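Hypothetical protein SpyM3_0169 (Streptococcus pyogenes, PDB 1PG6) is of unknown function but belongs to the AIM24 mitochondrial biogenesis family of the cupin clan and carries bound calcium ions. Local coordinates at residues E110-L115 with W186-D191. Sequence-based numbering, arbitrary orientation.
Sequences EKQYRL and WSRELD
Arg114 and Trp186 form an antiparallel hydrogen-bonded pair, Arg114 N to Trp186 O 2.9 Å and Trp186 N to Arg114 O 2.9 Å, and Tyr113 faces Ser187 as the neighbouring non-hydrogen-bonded pair. This is where strands 113-116 and 183-187 meet inside an antiparallel sheet of the AIM24 fold; strand 183-187 ends at Ser187, the first residue of a type I beta turn that runs to Leu190. There Arg188 N still reaches back to Gln112 O (3.0 Å), coming from above the carbonyl plane.

The arginine and tryptophan share one face of the sheet. With its CG between the backbone N and the carbonyl carbon (chi1 66°), Trp186 lays its ring across Arg114, whose CB sits 3.9 Å from the centroid of the six-membered ring, a CH-pi contact. Beyond that CB the Arg114 chain runs out extended, and Arg188 CG packs over the centre of the Arg114 guanidinium face while Arg114 NH1 hydrogen-bonds to Thr151 OG1 on the adjoining strand 148-153. Arg188 in turn lies alongside Gln112, its own guanidinium face resting on Gln112 CG, 3.5 Å from Arg188 CZ.

At the outer end, Lys111 bends at its last two torsions and NZ forms a salt bridge with Glu189 OE2 (3.0 Å), approaching it from above the carboxylate plane; the same amine also forms a salt bridge with Glu219. One water donates to Gln112 O and also bonds Ser187 OG, which is hydrogen-bonded to Glu219 N as well. Another lies in the Arg114 guanidinium plane, at its edge, and accepts from Arg114 NE at 2.8 Å and, weakly, from Trp186 NE1.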
loop_
_atom_site.group_PDB
_atom_site.type_symbol
_atom_site.label_atom_id
_atom_site.label_comp_id
_atom_site.label_asym_id
_atom_site.label_seq_id
_atom_site.Cartn_x
_atom_site.Cartn_y
_atom_site.Cartn_z
ATOM N N GLU A 110 -18.638 -0.766 3.113
ATOM C CA GLU A 110 -19.304 0.519 2.980
ATOM C C GLU A 110 -18.211 1.562 2.817
ATOM O O GLU A 110 -18.436 2.641 2.274
ATOM C CB GLU A 110 -20.131 0.831 4.229
ATOM C CG GLU A 110 -21.185 -0.212 4.579
ATOM C CD GLU A 110 -22.119 0.259 5.679
ATOM O OE1 GLU A 110 -22.921 -0.559 6.179
ATOM O OE2 GLU A 110 -22.055 1.453 6.040
ATOM N N LYS A 111 -17.021 1.228 3.306
ATOM C CA LYS A 111 -15.880 2.127 3.201
ATOM C C LYS A 111 -14.783 1.474 2.368
ATOM O O LYS A 111 -14.580 0.261 2.426
ATOM C CB LYS A 111 -15.349 2.473 4.598
ATOM C CG LYS A 111 -16.341 3.251 5.458
ATOM C CD LYS A 111 -15.792 3.542 6.848
ATOM C CE LYS A 111 -14.618 4.517 6.817
ATOM N NZ LYS A 111 -15.032 5.913 6.489
ATOM N N GLN A 112 -14.102 2.290 1.572
ATOM C CA GLN A 112 -13.010 1.828 0.732
ATOM C C GLN A 112 -11.899 2.844 0.890
ATOM O O GLN A 112 -12.120 3.930 1.426
ATOM C CB GLN A 112 -13.429 1.744 -0.738
ATOM C CG GLN A 112 -14.516 0.714 -1.036
ATOM C CD GLN A 112 -14.120 -0.702 -0.651
ATOM O OE1 GLN A 112 -12.958 -1.089 -0.757
ATOM N NE2 GLN A 112 -15.098 -1.489 -0.219
ATOM N N TYR A 113 -10.707 2.501 0.417
ATOM C CA TYR A 113 -9.568 3.395 0.556
ATOM C C TYR A 113 -8.663 3.450 -0.659
ATOM O O TYR A 113 -8.693 2.569 -1.518
ATOM C CB TYR A 113 -8.714 2.966 1.755
ATOM C CG TYR A 113 -9.454 2.924 3.074
ATOM C CD1 TYR A 113 -10.223 1.813 3.436
ATOM C CD2 TYR A 113 -9.431 4.020 3.935
ATOM C CE1 TYR A 113 -10.957 1.800 4.621
ATOM C CE2 TYR A 113 -10.162 4.019 5.119
ATOM C CZ TYR A 113 -10.922 2.915 5.455
ATOM O OH TYR A 113 -11.673 2.941 6.604
ATOM N N ARG A 114 -7.858 4.507 -0.708
ATOM C CA ARG A 114 -6.866 4.698 -1.748
ATOM C C ARG A 114 -5.550 4.694 -0.964
ATOM O O ARG A 114 -5.515 5.111 0.201
ATOM C CB ARG A 114 -7.057 6.040 -2.465
ATOM C CG ARG A 114 -8.416 6.204 -3.150
ATOM C CD ARG A 114 -8.427 7.437 -4.046
ATOM N NE ARG A 114 -9.779 7.889 -4.400
ATOM C CZ ARG A 114 -10.529 7.365 -5.365
ATOM N NH1 ARG A 114 -10.076 6.356 -6.099
ATOM N NH2 ARG A 114 -11.736 7.858 -5.603
ATOM N N LEU A 115 -4.485 4.201 -1.582
ATOM C CA LEU A 115 -3.188 4.140 -0.919
ATOM C C LEU A 115 -2.060 4.529 -1.845
ATOM O O LEU A 115 -2.106 4.271 -3.048
ATOM C CB LEU A 115 -2.891 2.724 -0.420
ATOM C CG LEU A 115 -3.960 1.911 0.302
ATOM C CD1 LEU A 115 -4.933 1.341 -0.710
ATOM C CD2 LEU A 115 -3.285 0.777 1.068
ATOM N N TRP A 186 -6.161 6.793 2.475
ATOM C CA TRP A 186 -7.258 7.690 2.814
ATOM C C TRP A 186 -8.582 7.209 2.236
ATOM O O TRP A 186 -8.606 6.407 1.305
ATOM C CB TRP A 186 -6.930 9.112 2.337
ATOM C CG TRP A 186 -6.837 9.265 0.842
ATOM C CD1 TRP A 186 -7.834 9.677 0.000
ATOM C CD2 TRP A 186 -5.690 9.021 0.015
ATOM N NE1 TRP A 186 -7.379 9.709 -1.296
ATOM C CE2 TRP A 186 -6.071 9.308 -1.317
ATOM C CE3 TRP A 186 -4.381 8.588 0.268
ATOM C CZ2 TRP A 186 -5.184 9.175 -2.396
ATOM C CZ3 TRP A 186 -3.500 8.456 -0.806
ATOM C CH2 TRP A 186 -3.909 8.750 -2.123
ATOM N N SER A 187 -9.680 7.689 2.807
ATOM C CA SER A 187 -11.016 7.296 2.361
ATOM C C SER A 187 -11.248 7.574 0.883
ATOM O O SER A 187 -10.919 8.650 0.381
ATOM C CB SER A 187 -12.075 8.019 3.188
ATOM O OG SER A 187 -12.038 7.606 4.546
ATOM N N ARG A 188 -11.824 6.601 0.189
ATOM C CA ARG A 188 -12.095 6.751 -1.235
ATOM C C ARG A 188 -13.153 7.828 -1.448
ATOM O O ARG A 188 -13.191 8.480 -2.490
ATOM C CB ARG A 188 -12.581 5.428 -1.819
ATOM C CG ARG A 188 -12.681 5.445 -3.329
ATOM C CD ARG A 188 -13.261 4.153 -3.833
ATOM N NE ARG A 188 -14.645 3.997 -3.416
ATOM C CZ ARG A 188 -15.380 2.921 -3.672
ATOM N NH1 ARG A 188 -14.857 1.905 -4.346
ATOM N NH2 ARG A 188 -16.636 2.863 -3.252
ATOM N N GLU A 189 -13.998 8.004 -0.439
ATOM C CA GLU A 189 -15.076 8.981 -0.459
ATOM C C GLU A 189 -14.578 10.438 -0.484
ATOM O O GLU A 189 -15.316 11.356 -0.859
ATOM C CB GLU A 189 -15.977 8.724 0.754
ATOM C CG GLU A 189 -15.182 8.366 2.028
ATOM C CD GLU A 189 -15.390 6.932 2.531
ATOM O OE1 GLU A 189 -15.094 5.944 1.795
ATOM O OE2 GLU A 189 -15.841 6.789 3.699
ATOM N N LEU A 190 -13.324 10.652 -0.093
ATOM C CA LEU A 190 -12.743 11.995 -0.080
ATOM C C LEU A 190 -12.323 12.451 -1.473
ATOM O O LEU A 190 -12.081 11.635 -2.362
ATOM C CB LEU A 190 -11.505 12.036 0.832
ATOM C CG LEU A 190 -11.688 12.067 2.351
ATOM C CD1 LEU A 190 -10.378 11.703 3.044
ATOM C CD2 LEU A 190 -12.146 13.446 2.776
ATOM N N ASP A 191 -12.255 13.764 -1.664
ATOM C CA ASP A 191 -11.800 14.315 -2.931
ATOM C C ASP A 191 -10.313 14.558 -2.713
ATOM O O ASP A 191 -9.922 15.139 -1.701
ATOM C CB ASP A 191 -12.509 15.635 -3.232
ATOM C CG ASP A 191 -13.996 15.457 -3.455
ATOM O OD1 ASP A 191 -14.716 15.147 -2.481
ATOM O OD2 ASP A 191 -14.446 15.617 -4.608
HETATM O O HOH W 1 -18.306 5.686 2.852
HETATM O O HOH W 2 -13.241 5.158 4.038
HETATM O O HOH W 3 -10.136 9.597 -2.177
HETATM O O HOH W 4 -12.229 10.664 -5.041
#